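Local coordinates for protein endo-alpha-mannosidase (Bacteroides thetaiotaomicron, PDB 4ACY) that probably hydrolyses internal alpha-mannosidic linkages in N-glycan-type oligosaccharides, acting as a family GH99 endo-alpha-mannosidase on a TIM-barrel scaffold, at residues A[130-135]-A[173-178]; A[159-164]-A[196-201]; A[284-289]-A[348-353]; A[313-318]-A[365-370]; A[322-327]-A[334-339]. All coordinates share one frame; numbering follows the deposited sequence.

Interaction 1. Residues A[130-135]-A[173-178]; sequences YGNQSV and DTYGDH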
# COMPACT_ATOMS: atom_id res chain seq x y z
N TYR A 130 -7.98 1.38 16.53
CA TYR A 130 -9.41 1.48 16.82
C TYR A 130 -9.76 2.94 17.13
O TYR A 130 -9.09 3.59 17.93
CB TYR A 130 -9.79 0.57 18.00
CG TYR A 130 -9.81 -0.92 17.72
CD1 TYR A 130 -9.39 -1.44 16.49
CD2 TYR A 130 -10.20 -1.82 18.71
CE1 TYR A 130 -9.39 -2.81 16.25
CE2 TYR A 130 -10.21 -3.20 18.48
CZ TYR A 130 -9.80 -3.69 17.25
OH TYR A 130 -9.80 -5.04 17.01
N GLY A 131 -10.77 3.46 16.45
CA GLY A 131 -11.25 4.81 16.71
C GLY A 131 -10.35 5.93 16.22
O GLY A 131 -10.63 7.10 16.48
N ASN A 132 -9.29 5.59 15.49
CA ASN A 132 -8.35 6.62 15.03
C ASN A 132 -8.98 7.64 14.08
O ASN A 132 -9.80 7.30 13.22
CB ASN A 132 -7.08 6.00 14.43
CG ASN A 132 -7.22 5.68 12.96
OD1 ASN A 132 -6.98 6.53 12.10
ND2 ASN A 132 -7.60 4.44 12.67
N GLN A 133 -8.56 8.88 14.25
CA GLN A 133 -9.19 10.04 13.62
C GLN A 133 -9.09 10.04 12.10
O GLN A 133 -10.05 10.42 11.42
CB GLN A 133 -8.60 11.34 14.18
N SER A 134 -7.95 9.59 11.58
CA SER A 134 -7.65 9.73 10.15
C SER A 134 -8.54 8.86 9.29
O SER A 134 -8.94 9.27 8.20
CB SER A 134 -6.17 9.43 9.85
OG SER A 134 -5.85 8.11 10.22
N VAL A 135 -8.89 7.67 9.77
CA VAL A 135 -9.71 6.77 8.95
C VAL A 135 -11.11 7.33 8.67
O VAL A 135 -11.57 7.30 7.52
CB VAL A 135 -9.75 5.32 9.51
CG1 VAL A 135 -10.67 4.46 8.66
CG2 VAL A 135 -8.34 4.73 9.49
N ASP A 173 -17.77 -3.51 11.38
CA ASP A 173 -18.77 -2.90 12.28
C ASP A 173 -18.69 -1.39 12.31
O ASP A 173 -19.71 -0.71 12.39
CB ASP A 173 -18.62 -3.42 13.72
CG ASP A 173 -19.07 -4.86 13.87
OD1 ASP A 173 -19.71 -5.41 12.95
OD2 ASP A 173 -18.75 -5.45 14.91
N THR A 174 -17.48 -0.85 12.26
CA THR A 174 -17.28 0.58 12.42
C THR A 174 -17.40 1.34 11.10
O THR A 174 -17.97 2.43 11.07
CB THR A 174 -15.93 0.88 13.08
OG1 THR A 174 -15.77 0.06 14.25
CG2 THR A 174 -15.82 2.34 13.46
N TYR A 175 -16.87 0.78 10.03
CA TYR A 175 -16.77 1.49 8.75
C TYR A 175 -17.62 0.90 7.65
O TYR A 175 -17.78 1.53 6.60
CB TYR A 175 -15.32 1.51 8.28
CG TYR A 175 -14.37 2.02 9.32
CD1 TYR A 175 -14.52 3.29 9.87
CD2 TYR A 175 -13.32 1.23 9.78
CE1 TYR A 175 -13.64 3.76 10.83
CE2 TYR A 175 -12.44 1.69 10.73
CZ TYR A 175 -12.61 2.94 11.26
OH TYR A 175 -11.72 3.39 12.21
N GLY A 176 -18.15 -0.30 7.86
CA GLY A 176 -18.83 -1.06 6.80
C GLY A 176 -20.07 -0.42 6.21
O GLY A 176 -20.41 -0.65 5.04
N ASP A 177 -20.76 0.39 7.02
CA ASP A 177 -21.92 1.15 6.57
C ASP A 177 -21.57 2.44 5.84
O ASP A 177 -22.44 3.09 5.27
CB ASP A 177 -22.82 1.51 7.76
CG ASP A 177 -23.53 0.31 8.36
OD1 ASP A 177 -23.39 -0.82 7.84
OD2 ASP A 177 -24.24 0.51 9.36
N HIS A 178 -20.30 2.84 5.86
CA HIS A 178 -19.90 4.09 5.24
C HIS A 178 -20.05 4.08 3.71
O HIS A 178 -19.65 3.11 3.07
CB HIS A 178 -18.47 4.48 5.63
CG HIS A 178 -18.18 5.93 5.43
ND1 HIS A 178 -18.11 6.84 6.46
CD2 HIS A 178 -17.98 6.64 4.29
CE1 HIS A 178 -17.87 8.04 5.98
NE2 HIS A 178 -17.77 7.94 4.66
O HOH W 1 -12.22 5.86 12.98

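Interaction 2. Residues A[159-164]-A[196-201]; sequences RSPQTV and YLIKPA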
# COMPACT_ATOMS: atom_id res chain seq x y z
N ARG A 159 -0.52 -10.47 16.17
CA ARG A 159 -1.33 -10.85 15.03
C ARG A 159 -1.42 -12.37 14.89
O ARG A 159 -0.41 -13.09 14.91
CB ARG A 159 -0.82 -10.22 13.73
CG ARG A 159 -1.79 -10.43 12.57
CD ARG A 159 -1.38 -9.63 11.32
NE ARG A 159 -0.24 -10.28 10.65
CZ ARG A 159 0.23 -9.95 9.46
NH1 ARG A 159 -0.33 -8.96 8.75
NH2 ARG A 159 1.25 -10.63 8.95
N SER A 160 -2.66 -12.84 14.73
CA SER A 160 -2.97 -14.26 14.64
C SER A 160 -4.31 -14.38 13.90
O SER A 160 -5.01 -13.38 13.75
CB SER A 160 -3.12 -14.85 16.04
OG SER A 160 -4.25 -14.31 16.70
N PRO A 161 -4.68 -15.60 13.45
CA PRO A 161 -6.02 -15.72 12.86
C PRO A 161 -7.11 -15.09 13.75
O PRO A 161 -7.99 -14.39 13.24
CB PRO A 161 -6.18 -17.23 12.71
CG PRO A 161 -4.77 -17.69 12.39
CD PRO A 161 -3.89 -16.83 13.26
N GLN A 162 -7.05 -15.34 15.06
CA GLN A 162 -8.05 -14.79 15.99
C GLN A 162 -8.04 -13.27 16.06
O GLN A 162 -9.10 -12.64 16.04
CB GLN A 162 -7.92 -15.40 17.40
CG GLN A 162 -8.94 -14.87 18.42
CD GLN A 162 -10.41 -15.06 17.99
OE1 GLN A 162 -10.79 -16.10 17.44
NE2 GLN A 162 -11.23 -14.05 18.23
N THR A 163 -6.87 -12.65 16.15
CA THR A 163 -6.84 -11.20 16.30
C THR A 163 -7.11 -10.52 14.95
O THR A 163 -7.67 -9.43 14.89
CB THR A 163 -5.54 -10.68 16.95
OG1 THR A 163 -4.42 -11.05 16.15
CG2 THR A 163 -5.36 -11.27 18.37
N VAL A 164 -6.76 -11.20 13.86
CA VAL A 164 -7.16 -10.70 12.52
C VAL A 164 -8.70 -10.72 12.43
O VAL A 164 -9.30 -9.74 11.99
CB VAL A 164 -6.48 -11.47 11.37
CG1 VAL A 164 -7.10 -11.11 10.00
CG2 VAL A 164 -4.97 -11.18 11.37
N TYR A 196 2.26 -14.54 5.00
CA TYR A 196 2.97 -15.82 4.98
C TYR A 196 3.66 -16.15 6.30
O TYR A 196 4.09 -17.30 6.50
CB TYR A 196 3.98 -15.85 3.84
CG TYR A 196 5.03 -14.79 3.93
CD1 TYR A 196 6.15 -14.96 4.74
CD2 TYR A 196 4.90 -13.59 3.23
CE1 TYR A 196 7.12 -13.98 4.85
CE2 TYR A 196 5.85 -12.59 3.33
CZ TYR A 196 6.96 -12.79 4.13
OH TYR A 196 7.92 -11.82 4.23
N LEU A 197 3.75 -15.16 7.19
CA LEU A 197 4.31 -15.38 8.52
C LEU A 197 3.40 -16.22 9.41
O LEU A 197 3.85 -16.78 10.42
CB LEU A 197 4.61 -14.06 9.22
CG LEU A 197 5.74 -13.22 8.59
CD1 LEU A 197 5.92 -11.95 9.40
CD2 LEU A 197 7.05 -14.00 8.47
N ILE A 198 2.11 -16.27 9.06
CA ILE A 198 1.14 -17.14 9.70
C ILE A 198 0.92 -18.32 8.74
O ILE A 198 0.72 -18.13 7.55
CB ILE A 198 -0.19 -16.37 10.00
CG1 ILE A 198 0.04 -15.33 11.13
CG2 ILE A 198 -1.37 -17.33 10.34
CD1 ILE A 198 -1.10 -14.39 11.37
N LYS A 199 0.99 -19.53 9.28
CA LYS A 199 0.94 -20.74 8.46
C LYS A 199 -0.41 -20.94 7.76
O LYS A 199 -1.45 -20.62 8.33
CB LYS A 199 1.26 -21.95 9.35
CG LYS A 199 2.65 -21.90 9.97
CD LYS A 199 3.71 -22.41 9.00
CE LYS A 199 5.10 -22.39 9.63
NZ LYS A 199 5.68 -21.02 9.52
N PRO A 200 -0.40 -21.50 6.54
CA PRO A 200 -1.67 -21.68 5.81
C PRO A 200 -2.74 -22.42 6.62
O PRO A 200 -3.93 -22.05 6.58
CB PRO A 200 -1.25 -22.51 4.59
CG PRO A 200 0.21 -22.17 4.39
CD PRO A 200 0.76 -22.01 5.77
N ALA A 201 -2.35 -23.44 7.38
CA ALA A 201 -3.31 -24.21 8.17
C ALA A 201 -3.98 -23.37 9.25
O ALA A 201 -5.14 -23.62 9.60
CB ALA A 201 -2.65 -25.46 8.77

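Interaction 3. Residues A[284-289]-A[348-353]; sequences GYIDTR and EYLDYK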
# COMPACT_ATOMS: atom_id res chain seq x y z
N GLY A 284 9.52 3.65 -8.31
CA GLY A 284 10.93 3.54 -7.96
C GLY A 284 11.04 2.98 -6.55
O GLY A 284 10.04 2.56 -5.96
N TYR A 285 12.26 2.97 -6.01
CA TYR A 285 12.47 2.54 -4.63
C TYR A 285 13.76 3.15 -4.13
O TYR A 285 14.79 3.10 -4.83
CB TYR A 285 12.54 1.00 -4.49
CG TYR A 285 12.55 0.58 -3.03
CD1 TYR A 285 13.71 0.71 -2.24
CD2 TYR A 285 11.37 0.15 -2.41
CE1 TYR A 285 13.70 0.38 -0.88
CE2 TYR A 285 11.34 -0.17 -1.05
CZ TYR A 285 12.50 -0.07 -0.29
OH TYR A 285 12.45 -0.40 1.06
N ILE A 286 13.71 3.76 -2.96
CA ILE A 286 14.92 4.13 -2.23
C ILE A 286 14.61 4.39 -0.76
O ILE A 286 13.72 5.18 -0.42
CB ILE A 286 15.71 5.31 -2.89
CG1 ILE A 286 16.96 5.62 -2.05
CG2 ILE A 286 14.81 6.55 -3.05
CD1 ILE A 286 18.03 6.49 -2.78
N ASP A 287 15.32 3.68 0.11
CA ASP A 287 15.05 3.83 1.54
C ASP A 287 16.33 4.03 2.35
O ASP A 287 16.38 3.69 3.53
CB ASP A 287 14.26 2.63 2.08
CG ASP A 287 15.05 1.33 2.05
OD1 ASP A 287 16.21 1.34 1.60
OD2 ASP A 287 14.50 0.29 2.43
N THR A 288 17.36 4.59 1.72
CA THR A 288 18.66 4.66 2.39
C THR A 288 18.78 5.66 3.54
O THR A 288 19.79 5.62 4.27
CB THR A 288 19.82 4.86 1.41
OG1 THR A 288 19.56 6.01 0.59
CG2 THR A 288 19.98 3.63 0.52
N ARG A 289 17.84 6.59 3.72
CA ARG A 289 17.84 7.38 4.95
C ARG A 289 17.51 6.49 6.16
O ARG A 289 18.21 6.54 7.19
CB ARG A 289 16.91 8.59 4.84
CG ARG A 289 17.40 9.64 3.84
CD ARG A 289 18.25 10.69 4.54
NE ARG A 289 17.45 11.84 4.95
CZ ARG A 289 17.85 12.78 5.79
NH1 ARG A 289 19.06 12.72 6.35
NH2 ARG A 289 17.03 13.77 6.09
N GLU A 348 20.43 16.75 1.36
CA GLU A 348 19.82 17.21 0.12
C GLU A 348 18.95 16.12 -0.48
O GLU A 348 19.44 15.05 -0.84
CB GLU A 348 20.84 17.70 -0.91
CG GLU A 348 20.13 18.19 -2.20
CD GLU A 348 20.97 19.15 -3.02
OE1 GLU A 348 22.20 18.98 -3.06
OE2 GLU A 348 20.39 20.07 -3.63
N TYR A 349 17.66 16.42 -0.58
CA TYR A 349 16.69 15.41 -0.99
C TYR A 349 16.73 15.15 -2.49
O TYR A 349 17.08 16.04 -3.29
CB TYR A 349 15.28 15.78 -0.48
CG TYR A 349 15.21 15.84 1.04
CD1 TYR A 349 15.54 17.02 1.73
CD2 TYR A 349 14.88 14.71 1.79
CE1 TYR A 349 15.50 17.08 3.12
CE2 TYR A 349 14.86 14.76 3.18
CZ TYR A 349 15.18 15.93 3.85
OH TYR A 349 15.15 15.98 5.22
N LEU A 350 16.43 13.90 -2.87
CA LEU A 350 16.11 13.58 -4.25
C LEU A 350 14.81 14.30 -4.58
O LEU A 350 14.08 14.71 -3.67
CB LEU A 350 15.92 12.08 -4.43
CG LEU A 350 17.14 11.20 -4.16
CD1 LEU A 350 16.75 9.73 -4.32
CD2 LEU A 350 18.29 11.55 -5.12
N ASP A 351 14.52 14.43 -5.87
CA ASP A 351 13.27 15.05 -6.33
C ASP A 351 12.91 14.55 -7.71
O ASP A 351 13.56 13.64 -8.23
CB ASP A 351 13.37 16.59 -6.30
CG ASP A 351 14.52 17.13 -7.15
OD1 ASP A 351 14.74 16.61 -8.27
OD2 ASP A 351 15.20 18.08 -6.70
N TYR A 352 11.86 15.12 -8.32
CA TYR A 352 11.40 14.64 -9.62
C TYR A 352 11.91 15.45 -10.81
O TYR A 352 11.53 15.16 -11.95
CB TYR A 352 9.86 14.58 -9.70
CG TYR A 352 9.15 13.79 -8.61
CD1 TYR A 352 9.80 12.77 -7.91
CD2 TYR A 352 7.82 14.08 -8.28
CE1 TYR A 352 9.14 12.06 -6.92
CE2 TYR A 352 7.15 13.35 -7.29
CZ TYR A 352 7.82 12.34 -6.61
OH TYR A 352 7.16 11.64 -5.63
N LYS A 353 12.76 16.44 -10.56
CA LYS A 353 13.26 17.29 -11.66
C LYS A 353 13.89 16.42 -12.75
O LYS A 353 14.55 15.43 -12.42
CB LYS A 353 14.29 18.31 -11.15
CG LYS A 353 13.81 19.22 -10.03
CD LYS A 353 12.68 20.13 -10.45
CE LYS A 353 12.35 21.11 -9.32
NZ LYS A 353 10.94 21.42 -9.30

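Interaction 4. Residues A[313-318]-A[365-370]; sequences AAIESG and AYWVDE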
# COMPACT_ATOMS: atom_id res chain seq x y z
N ALA A 313 3.85 -3.78 -17.57
CA ALA A 313 3.91 -5.21 -17.23
C ALA A 313 2.67 -5.68 -16.45
O ALA A 313 2.15 -6.76 -16.69
CB ALA A 313 5.17 -5.52 -16.44
N ALA A 314 2.21 -4.86 -15.51
CA ALA A 314 1.02 -5.19 -14.72
C ALA A 314 -0.22 -5.27 -15.61
O ALA A 314 -1.00 -6.21 -15.50
CB ALA A 314 0.81 -4.20 -13.59
N ILE A 315 -0.38 -4.32 -16.53
CA ILE A 315 -1.52 -4.32 -17.44
C ILE A 315 -1.45 -5.53 -18.37
O ILE A 315 -2.44 -6.25 -18.55
CB ILE A 315 -1.61 -3.01 -18.24
CG1 ILE A 315 -1.96 -1.83 -17.30
CG2 ILE A 315 -2.65 -3.11 -19.38
CD1 ILE A 315 -1.72 -0.48 -17.93
N GLU A 316 -0.27 -5.77 -18.94
CA GLU A 316 -0.06 -6.87 -19.89
C GLU A 316 -0.21 -8.26 -19.28
O GLU A 316 -0.42 -9.24 -20.00
CB GLU A 316 1.31 -6.74 -20.58
CG GLU A 316 1.34 -5.70 -21.68
CD GLU A 316 2.67 -5.63 -22.40
OE1 GLU A 316 3.63 -6.35 -22.01
OE2 GLU A 316 2.77 -4.84 -23.37
N SER A 317 -0.09 -8.36 -17.95
CA SER A 317 -0.27 -9.65 -17.28
C SER A 317 -1.69 -10.17 -17.42
O SER A 317 -1.92 -11.38 -17.31
CB SER A 317 0.07 -9.53 -15.79
OG SER A 317 -0.96 -8.84 -15.09
N GLY A 318 -2.64 -9.26 -17.65
CA GLY A 318 -4.06 -9.61 -17.71
C GLY A 318 -4.79 -9.55 -16.37
O GLY A 318 -5.97 -9.91 -16.28
N ALA A 365 -2.67 8.57 -13.95
CA ALA A 365 -3.91 8.76 -14.71
C ALA A 365 -3.80 8.18 -16.11
O ALA A 365 -4.74 7.54 -16.59
CB ALA A 365 -4.29 10.23 -14.77
N TYR A 366 -2.65 8.41 -16.76
CA TYR A 366 -2.34 7.83 -18.08
C TYR A 366 -2.41 6.31 -18.06
O TYR A 366 -3.04 5.69 -18.92
CB TYR A 366 -0.95 8.29 -18.54
CG TYR A 366 -0.49 7.57 -19.77
CD1 TYR A 366 -0.92 7.99 -21.03
CD2 TYR A 366 0.35 6.46 -19.69
CE1 TYR A 366 -0.52 7.32 -22.17
CE2 TYR A 366 0.76 5.78 -20.82
CZ TYR A 366 0.32 6.23 -22.07
OH TYR A 366 0.72 5.58 -23.20
N TRP A 367 -1.74 5.70 -17.09
CA TRP A 367 -1.73 4.25 -16.98
C TRP A 367 -3.08 3.65 -16.58
O TRP A 367 -3.45 2.58 -17.08
CB TRP A 367 -0.62 3.81 -16.01
CG TRP A 367 0.70 3.93 -16.69
CD1 TRP A 367 1.74 4.75 -16.35
CD2 TRP A 367 1.10 3.23 -17.87
NE1 TRP A 367 2.78 4.59 -17.24
CE2 TRP A 367 2.42 3.66 -18.18
CE3 TRP A 367 0.49 2.27 -18.69
CZ2 TRP A 367 3.12 3.19 -19.29
CZ3 TRP A 367 1.20 1.79 -19.79
CH2 TRP A 367 2.50 2.25 -20.08
N VAL A 368 -3.81 4.34 -15.71
CA VAL A 368 -5.18 3.93 -15.40
C VAL A 368 -6.03 3.90 -16.68
O VAL A 368 -6.78 2.95 -16.91
CB VAL A 368 -5.82 4.80 -14.28
CG1 VAL A 368 -7.33 4.52 -14.13
CG2 VAL A 368 -5.12 4.58 -12.94
N ASP A 369 -5.89 4.91 -17.53
CA ASP A 369 -6.63 4.90 -18.79
C ASP A 369 -6.20 3.74 -19.71
O ASP A 369 -7.05 3.08 -20.32
CB ASP A 369 -6.54 6.24 -19.51
CG ASP A 369 -7.37 6.28 -20.78
OD1 ASP A 369 -8.62 6.19 -20.68
OD2 ASP A 369 -6.78 6.38 -21.86
N GLU A 370 -4.89 3.48 -19.77
CA GLU A 370 -4.39 2.32 -20.53
C GLU A 370 -4.96 1.02 -19.96
O GLU A 370 -5.28 0.10 -20.71
CB GLU A 370 -2.86 2.26 -20.52
CG GLU A 370 -2.17 3.35 -21.32
CD GLU A 370 -2.56 3.32 -22.79
OE1 GLU A 370 -2.38 2.27 -23.45
OE2 GLU A 370 -3.02 4.37 -23.28

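Interaction 5. Residues A[322-327]-A[334-339]; sequences ISITSF and TQIEPA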
# COMPACT_ATOMS: atom_id res chain seq x y z
N ILE A 322 -5.11 -3.69 -10.12
CA ILE A 322 -3.71 -3.28 -9.96
C ILE A 322 -3.59 -2.47 -8.70
O ILE A 322 -4.43 -1.61 -8.42
CB ILE A 322 -3.20 -2.52 -11.22
CG1 ILE A 322 -3.12 -3.49 -12.41
CG2 ILE A 322 -1.80 -1.87 -10.96
CD1 ILE A 322 -2.71 -2.82 -13.73
N SER A 323 -2.55 -2.75 -7.92
CA SER A 323 -2.27 -1.97 -6.74
C SER A 323 -1.01 -1.15 -6.95
O SER A 323 -0.10 -1.54 -7.70
CB SER A 323 -2.17 -2.85 -5.48
OG SER A 323 -1.16 -3.86 -5.61
N ILE A 324 -0.97 0.01 -6.31
CA ILE A 324 0.13 0.94 -6.45
C ILE A 324 0.88 1.09 -5.13
O ILE A 324 0.33 1.55 -4.12
CB ILE A 324 -0.36 2.33 -6.97
CG1 ILE A 324 -0.99 2.17 -8.36
CG2 ILE A 324 0.82 3.32 -7.03
CD1 ILE A 324 -1.64 3.43 -8.87
N THR A 325 2.15 0.69 -5.17
CA THR A 325 3.05 0.85 -4.04
C THR A 325 3.98 2.02 -4.40
O THR A 325 4.95 1.81 -5.11
CB THR A 325 3.87 -0.44 -3.82
OG1 THR A 325 2.98 -1.53 -3.55
CG2 THR A 325 4.84 -0.25 -2.62
N SER A 326 3.68 3.24 -3.95
CA SER A 326 2.64 3.56 -2.97
C SER A 326 2.08 4.94 -3.26
O SER A 326 2.67 5.70 -4.02
CB SER A 326 3.26 3.60 -1.57
OG SER A 326 4.31 4.55 -1.51
N PHE A 327 0.95 5.30 -2.64
CA PHE A 327 0.65 6.72 -2.59
C PHE A 327 1.73 7.46 -1.79
O PHE A 327 2.30 8.44 -2.25
CB PHE A 327 -0.73 7.01 -2.00
CG PHE A 327 -1.03 8.49 -1.98
CD1 PHE A 327 -1.22 9.18 -3.18
CD2 PHE A 327 -1.06 9.21 -0.79
CE1 PHE A 327 -1.45 10.54 -3.20
CE2 PHE A 327 -1.30 10.57 -0.80
CZ PHE A 327 -1.51 11.23 -2.01
N THR A 334 8.82 5.18 -2.51
CA THR A 334 7.93 4.60 -3.50
C THR A 334 6.72 5.49 -3.80
O THR A 334 5.87 5.08 -4.57
CB THR A 334 7.41 3.21 -3.05
OG1 THR A 334 6.74 3.33 -1.80
CG2 THR A 334 8.58 2.22 -2.92
N GLN A 335 6.67 6.68 -3.20
CA GLN A 335 5.47 7.53 -3.25
C GLN A 335 5.19 8.09 -4.65
O GLN A 335 6.11 8.43 -5.38
CB GLN A 335 5.56 8.66 -2.21
CG GLN A 335 6.48 9.84 -2.54
CD GLN A 335 7.98 9.50 -2.63
OE1 GLN A 335 8.48 8.59 -1.95
NE2 GLN A 335 8.69 10.23 -3.47
N ILE A 336 3.91 8.14 -5.01
CA ILE A 336 3.53 8.91 -6.21
C ILE A 336 3.11 10.31 -5.79
O ILE A 336 2.97 11.20 -6.64
CB ILE A 336 2.47 8.20 -7.09
CG1 ILE A 336 1.17 7.99 -6.29
CG2 ILE A 336 3.02 6.87 -7.69
CD1 ILE A 336 0.01 7.54 -7.19
N GLU A 337 2.95 10.50 -4.48
CA GLU A 337 2.61 11.81 -3.90
C GLU A 337 3.63 12.87 -4.34
O GLU A 337 4.84 12.58 -4.45
CB GLU A 337 2.51 11.75 -2.37
CG GLU A 337 1.96 13.05 -1.78
CD GLU A 337 1.82 13.06 -0.30
OE1 GLU A 337 2.07 12.02 0.37
OE2 GLU A 337 1.45 14.14 0.21
N PRO A 338 3.14 14.09 -4.65
CA PRO A 338 4.07 15.11 -5.13
C PRO A 338 5.21 15.40 -4.18
O PRO A 338 5.00 15.56 -2.99
CB PRO A 338 3.17 16.35 -5.27
CG PRO A 338 1.86 15.77 -5.64
CD PRO A 338 1.73 14.49 -4.85
N ALA A 339 6.41 15.49 -4.75
CA ALA A 339 7.64 15.79 -4.02
C ALA A 339 8.22 17.08 -4.61
O ALA A 339 7.99 17.38 -5.78
CB ALA A 339 8.62 14.63 -4.18

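Interaction 1. Residues A[130-135]-A[173-178]
V135 lays its CG1 methyl over one face of the Y175 ring, 3.8 Å from V135 CG1 to the centroid of the Y175 ring and only 20° off the ring normal, a CH-pi contact. With CG1 anti to the backbone N (chi1 177°), this branch of the valine faces the phenol end of the ring, where V135 CG1 comes within 3.6 Å of Y175 CZ. The opposite face of the ring is met by CG2 of T174, also toward the rim, so the tyrosine is held between two methyl groups; L139 and W124 pack round it as well. This apolar part is tight and buried. Toward G131, which is exposed, the contact loosens. No direct hydrogen bond joins the segments; instead a water lying in the ring plane at its edge stands 2.6 Å from Y175 OH and donates to N132 O at 2.8 Å. The side chain of the same N132 caps the helix: its OD1 accepts from V135 N (3.2 Å) and from S134 OG (2.7 Å). The serine hydroxyl arrives nearly in line with the C=O bond, whereas the amide comes from above the carbonyl plane. N132 is thus the N-cap of helix 133-145, and the start of that helix meets the C-terminal end of helix 161-175, two successive outer helices of a (beta/alpha)8 TIM barrel.

Interaction 2. Residues A[159-164]-A[196-201]
I198 holds CG1 anti to its carbonyl carbon (chi1 -70°) and continues extended through chi2, which carries CD1 across to the start of helix 161-175, while CG2 branches toward P161. The CD1 methyl settles against backbone: I198 CD1 is 3.8 Å from S160 CA and equally far from R159 O. CG2 points at the CD-CG edge of the proline ring, with 3.9 Å between I198 CG2 and P161 CD. R159 crosses the isoleucine at a slant, using its CG methylene, and its guanidinium is held through NH1 by the carbonyl of Y193. Here two loops that follow barrel strands of the TIM barrel meet just ahead of the next outer helices, 161-175 and 200-207. The first of these begins with a capping box: T163 N donates to S160 OG at 3.2 Å, nearly straight at 162°, and S160 N returns a more bent bond to T163 OG1 at 2.9 Å. From helix 200-207, W203 touches the isoleucine and E202 the proline.

Interaction 3. Residues A[284-289]-A[348-353]
R289 and Y349 bring their flat groups together almost perpendicular, the guanidinium and ring planes 79° apart. R289 was modelled in two conformers, and its contacts hold for the one described here. The tyrosine oxygen lies at the edge of the guanidinium, near its plane, with R289 NH2 3.0 Å from Y349 OH; seen from the ring, the same nitrogen approaches obliquely. The stronger polar partners lie on a neighbouring loop: R289 NH2 forms a salt bridge with D85, and Y349 OH is hydrogen-bonded to the backbone of D84 and I86. F347 joins the cluster, making a cation-pi contact with R289 and an edge-to-face contact with Y349. R289 reaches this place through a chain bent at both chi2 and chi3 (-92° and -94°). A short way along, I286 and L350 meet tip to tip, the I286 CD1 and L350 CD1 methyls 3.8 Å apart, and I286 CG2 is 3.9 Å from the same L350 CD1. Each segment also has an internal polar bond: Y285 OH donates to D287 OD2 at 2.6 Å, from above the carboxylate plane, while D351 OD1 accepts from K353 N in an Asx turn. The contact joins two long loops of the TIM barrel, one running from strand 276-281 to helix 305-316 and the other from strand 322-324 to helix 359-376.

Interaction 4. Residues A[313-318]-A[365-370]
I315 and W367 cross at about a right angle, the isoleucine sending its CD1 methyl obliquely to the six-membered side of the indole. I315 CD1 lies 3.6 Å from W367 CE3 and the same distance from W367 O. The isoleucine is aimed there by chi1 -68°, which sets CG1 anti to the carbonyl carbon. The same methyl touches the next helical turn, with I315 CD1 3.9 Å from E370 CB; beyond it the glutamate bends at chi2 and leads its carboxylate away to a salt bridge with K373 of its own helix. Y366 CE2 covers the centre of one indole face. Within these segments I315 CD1 makes the contact; F371 and A374 extend the packing of I315 along helix 359-376, and Y311 of helix 305-316 stacks on the indole, these being the last two helices of the TIM barrel. No hydrogen bond joins the segments, so this buried contact rests on apolar packing, while outside them W367 NE1 bonds D308, a polar link between the helices.

Interaction 5. Residues A[322-327]-A[334-339]
Just past strand 322-324, the last of the TIM barrel, the chain loops out and returns to run alongside residues 326-327 in the same direction, with parallel-type backbone bonds, near the C-terminal mouth of the barrel, where the active site of such enzymes lies. A cis peptide bond precedes S326. S326 N donates to T334 O at 2.9 Å, from well above the carbonyl plane, while S326 O receives I336 N at 2.9 Å. The hydroxyls also pair, S326 OG to T334 OG1 at 2.7 Å, each set between its own backbone N and carbonyl carbon. Next along, F327 O takes E337 N in the carbonyl plane at 3.1 Å, with a weak second bond from I336 N. I336 crosses the F327 ring at about a right angle. The E337 carboxylate is nearly parallel to that ring, their planes 11° apart, and its OE1 is held by Y97 and W330. E337 CB lies over one face of the phenyl ring, 4.2 Å from the F327 centroid.

Overall arrangement
From the N terminus, interaction 1 closes a loop from the start of helix 133-145 to the end of helix 161-175. Interaction 2 opens at the beginning of that second helix, before interaction 1 has closed, so the two cross; their centres are about 23 Å apart. Both are complete before the C-terminal contacts begin. Interaction 3 links the loops after the last two barrel strands and crosses interaction 4, which joins the last two helices. Interaction 5 is nested inside both, immediately after strand 322-324. It touches interaction 3 through Y352 and interaction 4 through I322, so three contacts connect around the final barrel strand, while interactions 1 and 2 tie earlier helices and loops.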